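Local coordinates for protein CalS11 (Micromonospora echinospora, PDB 3TOS) that binds S-adenosyl-L-homocysteine and probably acts as an S-adenosylmethionine-dependent O-methyltransferase of the calicheamicin pathway, at residues Glu169-Pro172 / Arg173-Glu177; Gln24-Thr27 / Lys28-Thr31. One frame throughout, in Å; residues are numbered along the deposited sequence. Where two conformers were deposited one is given.

Contact 1: Glu169-Pro172 / Arg173-Glu177; sequences ETVP and RYLAE
Arg173 and Leu175 pack back on Glu169, Thr170 and Val171 in a local, turn-to-turn contact within helix 167-177, which lies against the central sheet. Four i to i+4 backbone bonds run through it, from Arg173 N to Glu169 O (3.2 Å) as far as Ala176 N to Pro172 O (2.9 Å). Pro172 has no N-H to give to the preceding turn, and the helix is kinked there. On the solvent side, in the modelled conformer, one of two, the Arg173 chain leaves extended, then bends at chi3 (-56°), which folds the guanidinium back along the helix. In this conformer one face of it lies over Glu169 O, while NH2 meets Thr170 CG2 near the group's plane at 3.8 Å. The Glu169 carboxylate turns elsewhere, its OE1 6.8 Å from Arg173 NH1, too far for a salt bridge. On the buried side Val171 and Leu175 point the same way, CG1 to CD1 3.9 Å, and both touch Ala202 of helix 193-203. Tyr174 reaches across to Val104, its OH hydrogen-bonded to Arg102. Helix 167-177 is one of the helices that flank the sheet of a Rossmann-like methyltransferase, and Asp166 and Val167 at its start bind S-adenosyl-L-homocysteine.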
loop_
_atom_site.group_PDB
_atom_site.type_symbol
_atom_site.label_atom_id
_atom_site.label_comp_id
_atom_site.label_asym_id
_atom_site.label_seq_id
_atom_site.Cartn_x
_atom_site.Cartn_y
_atom_site.Cartn_z
ATOM N N GLU B 169 2.133 11.987 45.714
ATOM C CA GLU B 169 2.529 13.399 45.987
ATOM C C GLU B 169 3.467 13.961 44.924
ATOM O O GLU B 169 3.353 15.142 44.494
ATOM C CB GLU B 169 3.166 13.497 47.380
ATOM C CG GLU B 169 2.162 13.447 48.529
ATOM C CD GLU B 169 1.383 12.100 48.737
ATOM O OE1 GLU B 169 1.980 11.027 49.043
ATOM O OE2 GLU B 169 0.129 12.142 48.662
ATOM N N THR B 170 4.455 13.143 44.528
ATOM C CA THR B 170 5.562 13.690 43.740
ATOM C C THR B 170 5.170 13.887 42.279
ATOM O O THR B 170 5.753 14.727 41.623
ATOM C CB THR B 170 6.787 12.782 43.786
ATOM O OG1 THR B 170 6.442 11.520 43.221
ATOM C CG2 THR B 170 7.283 12.570 45.216
ATOM N N VAL B 171 4.210 13.103 41.735
ATOM C CA VAL B 171 3.830 13.286 40.321
ATOM C C VAL B 171 3.014 14.561 40.126
ATOM O O VAL B 171 3.354 15.385 39.306
ATOM C CB VAL B 171 3.165 12.007 39.679
ATOM C CG1 VAL B 171 2.578 12.337 38.263
ATOM C CG2 VAL B 171 4.251 10.905 39.558
ATOM N N PRO B 172 1.970 14.800 40.974
ATOM C CA PRO B 172 1.284 16.116 40.896
ATOM C C PRO B 172 2.241 17.300 41.131
ATOM O O PRO B 172 2.107 18.316 40.454
ATOM C CB PRO B 172 0.257 16.008 42.038
ATOM C CG PRO B 172 -0.107 14.499 41.994
ATOM C CD PRO B 172 1.249 13.856 41.844
ATOM N N ARG B 173 3.193 17.163 42.055
ATOM C CA ARG B 173 4.139 18.237 42.345
ATOM C C ARG B 173 5.036 18.516 41.140
ATOM O O ARG B 173 5.235 19.688 40.756
ATOM C CB ARG B 173 4.961 17.882 43.607
ATOM C CG ARG B 173 6.069 18.914 43.950
ATOM C CD ARG B 173 6.885 18.490 45.209
ATOM N NE ARG B 173 5.982 18.278 46.342
ATOM C CZ ARG B 173 5.762 17.123 46.999
ATOM N NH1 ARG B 173 4.860 17.120 47.975
ATOM N NH2 ARG B 173 6.414 15.980 46.706
ATOM N N TYR B 174 5.588 17.450 40.552
ATOM C CA TYR B 174 6.444 17.586 39.359
ATOM C C TYR B 174 5.680 18.298 38.257
ATOM O O TYR B 174 6.170 19.220 37.610
ATOM C CB TYR B 174 6.951 16.195 38.869
ATOM C CG TYR B 174 7.819 16.352 37.630
ATOM C CD1 TYR B 174 9.145 16.548 37.723
ATOM C CD2 TYR B 174 7.214 16.464 36.370
ATOM C CE1 TYR B 174 9.916 16.702 36.573
ATOM C CE2 TYR B 174 7.909 16.685 35.229
ATOM C CZ TYR B 174 9.284 16.809 35.327
ATOM O OH TYR B 174 10.007 17.088 34.202
ATOM N N LEU B 175 4.446 17.867 38.044
ATOM C CA LEU B 175 3.676 18.483 36.964
ATOM C C LEU B 175 3.378 19.975 37.248
ATOM O O LEU B 175 3.428 20.833 36.339
ATOM C CB LEU B 175 2.396 17.676 36.708
ATOM C CG LEU B 175 2.598 16.266 36.136
ATOM C CD1 LEU B 175 1.297 15.453 36.282
ATOM C CD2 LEU B 175 3.062 16.430 34.731
ATOM N N ALA B 176 3.052 20.297 38.495
ATOM C CA ALA B 176 2.784 21.700 38.866
ATOM C C ALA B 176 4.004 22.582 38.653
ATOM O O ALA B 176 3.849 23.745 38.224
ATOM C CB ALA B 176 2.312 21.801 40.287
ATOM N N GLU B 177 5.190 22.020 38.916
ATOM C CA GLU B 177 6.466 22.726 38.718
ATOM C C GLU B 177 6.920 22.775 37.268
ATOM O O GLU B 177 7.813 23.546 36.962
ATOM C CB GLU B 177 7.564 22.085 39.595
ATOM C CG GLU B 177 7.268 22.286 41.101
ATOM C CD GLU B 177 8.232 21.485 42.028
ATOM O OE1 GLU B 177 9.132 20.785 41.514
ATOM O OE2 GLU B 177 8.090 21.498 43.275
#

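Contact 2: Gln24-Thr27 / Lys28-Thr31; sequences QRLT and KLLT
Thr31 and Thr27 meet at the C-terminal end of helix 17-31, one turn apart. Lys28 N binds Gln24 O, Leu29 N binds Arg25 O, Leu30 N binds Leu26 O, and Thr31 N binds Thr27 O at 3.0 Å, an unbroken i to i+4 series. Thr27 O also has the Thr31 hydroxyl close by: with chi1 at 61°, OG1 sits between the backbone N and the carbonyl carbon and comes within 3.1 Å of that oxygen, although another acceptor competes for its proton. CG2 of Thr31 lies against the same carbonyl oxygen at 3.3 Å.

The leucine side chains pack against the backbone of the turn before. Leu29 lays its CG and CD1 over Arg25 O, CD1 3.4 Å from that oxygen, whereas its CD1 only grazes Leu26 CD2 at 4.5 Å. Leu30 brings CB up to Leu26 O. This is the amphipathic pattern of a helix with one side buried: Leu26, Leu29 and Leu30 face protein, with Phe47 of the same chain against the last two, while Gln24 and Lys28 are exposed. The helix belongs to the N-terminal part of the chain and packs on a second subunit. There Ala146 of that subunit touches both Arg25 and Leu26, and Tyr139 OH of that subunit hydrogen-bonds Leu29 O.

Polar side chains of 24-27 look back along the helix. Arg25 stretches out nearly straight, and its NE makes a salt bridge with Glu21. Thr27 OG1, beside its own backbone N (chi1 -64°), hydrogen-bonds Thr23 O one turn earlier; the methyl CG2 is thereby left 3.6 Å from Lys28 N. In one of two modelled conformers the Lys28 chain runs extended away from the helix, with CB packed near Arg25 O.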
loop_
_atom_site.group_PDB
_atom_site.type_symbol
_atom_site.label_atom_id
_atom_site.label_comp_id
_atom_site.label_asym_id
_atom_site.label_seq_id
_atom_site.Cartn_x
_atom_site.Cartn_y
_atom_site.Cartn_z
ATOM N N GLN B 24 21.965 -17.540 36.962
ATOM C CA GLN B 24 23.056 -17.742 37.917
ATOM C C GLN B 24 24.374 -18.003 37.196
ATOM O O GLN B 24 25.421 -17.528 37.648
ATOM C CB GLN B 24 22.717 -18.898 38.872
ATOM C CG GLN B 24 21.626 -18.482 39.864
ATOM C CD GLN B 24 21.124 -19.616 40.668
ATOM O OE1 GLN B 24 21.445 -20.785 40.391
ATOM N NE2 GLN B 24 20.345 -19.299 41.702
ATOM N N ARG B 25 24.337 -18.782 36.121
ATOM C CA ARG B 25 25.557 -19.028 35.330
ATOM C C ARG B 25 26.125 -17.739 34.758
ATOM O O ARG B 25 27.318 -17.534 34.834
ATOM C CB ARG B 25 25.314 -19.996 34.181
ATOM C CG ARG B 25 25.167 -21.468 34.681
ATOM C CD ARG B 25 25.097 -22.321 33.457
ATOM N NE ARG B 25 24.786 -23.692 33.721
ATOM C CZ ARG B 25 24.722 -24.660 32.796
ATOM N NH1 ARG B 25 25.124 -24.418 31.532
ATOM N NH2 ARG B 25 24.251 -25.883 33.146
ATOM N N LEU B 26 25.296 -16.921 34.117
ATOM C CA LEU B 26 25.773 -15.676 33.530
ATOM C C LEU B 26 26.270 -14.726 34.583
ATOM O O LEU B 26 27.204 -13.992 34.300
ATOM C CB LEU B 26 24.699 -15.016 32.676
ATOM C CG LEU B 26 24.351 -15.785 31.398
ATOM C CD1 LEU B 26 23.166 -15.131 30.714
ATOM C CD2 LEU B 26 25.515 -15.962 30.410
ATOM N N THR B 27 25.652 -14.687 35.772
ATOM C CA THR B 27 26.172 -13.854 36.843
ATOM C C THR B 27 27.615 -14.253 37.196
ATOM O O THR B 27 28.509 -13.378 37.339
ATOM C CB THR B 27 25.276 -13.989 38.103
ATOM O OG1 THR B 27 23.954 -13.483 37.789
ATOM C CG2 THR B 27 25.867 -13.204 39.295
ATOM N N LYS B 28 27.836 -15.551 37.371
ATOM C CA LYS B 28 29.188 -16.027 37.704
ATOM C C LYS B 28 30.143 -15.701 36.551
ATOM O O LYS B 28 31.277 -15.227 36.790
ATOM C CB LYS B 28 29.163 -17.542 37.992
ATOM C CG LYS B 28 30.491 -17.990 38.640
ATOM C CD LYS B 28 30.544 -19.434 39.168
ATOM C CE LYS B 28 31.947 -19.818 39.781
ATOM N NZ LYS B 28 32.084 -21.305 40.045
ATOM N N LEU B 29 29.700 -15.951 35.314
ATOM C CA LEU B 29 30.577 -15.703 34.144
ATOM C C LEU B 29 30.940 -14.210 34.012
ATOM O O LEU B 29 32.037 -13.847 33.585
ATOM C CB LEU B 29 29.954 -16.231 32.861
ATOM C CG LEU B 29 29.933 -17.784 32.904
ATOM C CD1 LEU B 29 28.900 -18.419 31.938
ATOM C CD2 LEU B 29 31.369 -18.418 32.743
ATOM N N LEU B 30 30.030 -13.326 34.392
ATOM C CA LEU B 30 30.322 -11.888 34.375
ATOM C C LEU B 30 31.298 -11.496 35.476
ATOM O O LEU B 30 32.237 -10.692 35.251
ATOM C CB LEU B 30 28.984 -11.117 34.550
ATOM C CG LEU B 30 29.112 -9.628 34.870
ATOM C CD1 LEU B 30 29.782 -8.847 33.667
ATOM C CD2 LEU B 30 27.709 -9.056 35.073
ATOM N N THR B 31 31.066 -11.988 36.683
ATOM C CA THR B 31 31.884 -11.552 37.802
ATOM C C THR B 31 33.259 -12.207 37.829
ATOM O O THR B 31 34.175 -11.697 38.458
ATOM C CB THR B 31 31.169 -11.738 39.109
ATOM O OG1 THR B 31 30.899 -13.102 39.253
ATOM C CG2 THR B 31 29.857 -10.985 39.114
#

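How the contacts relate
Contact 2 comes first along the chain, on helix 17-31, and contact 1 follows much later on helix 167-177; the two share no helix or strand. Their centres are 40 Å apart, with nearest atoms about 31 Å from each other, and they lie on opposite sides of the chain's centre. Contact 1 belongs to the Rossmann-like methyltransferase domain, its helix packed on strands 72-76 and 103-107 of the mixed sheet, and no other chain touches it. Contact 2 sits in the N-terminal helix, away from the annotated sites and against a second subunit. One therefore belongs to the cofactor-binding core, the other to the contacts between subunits of the ten-chain assembly.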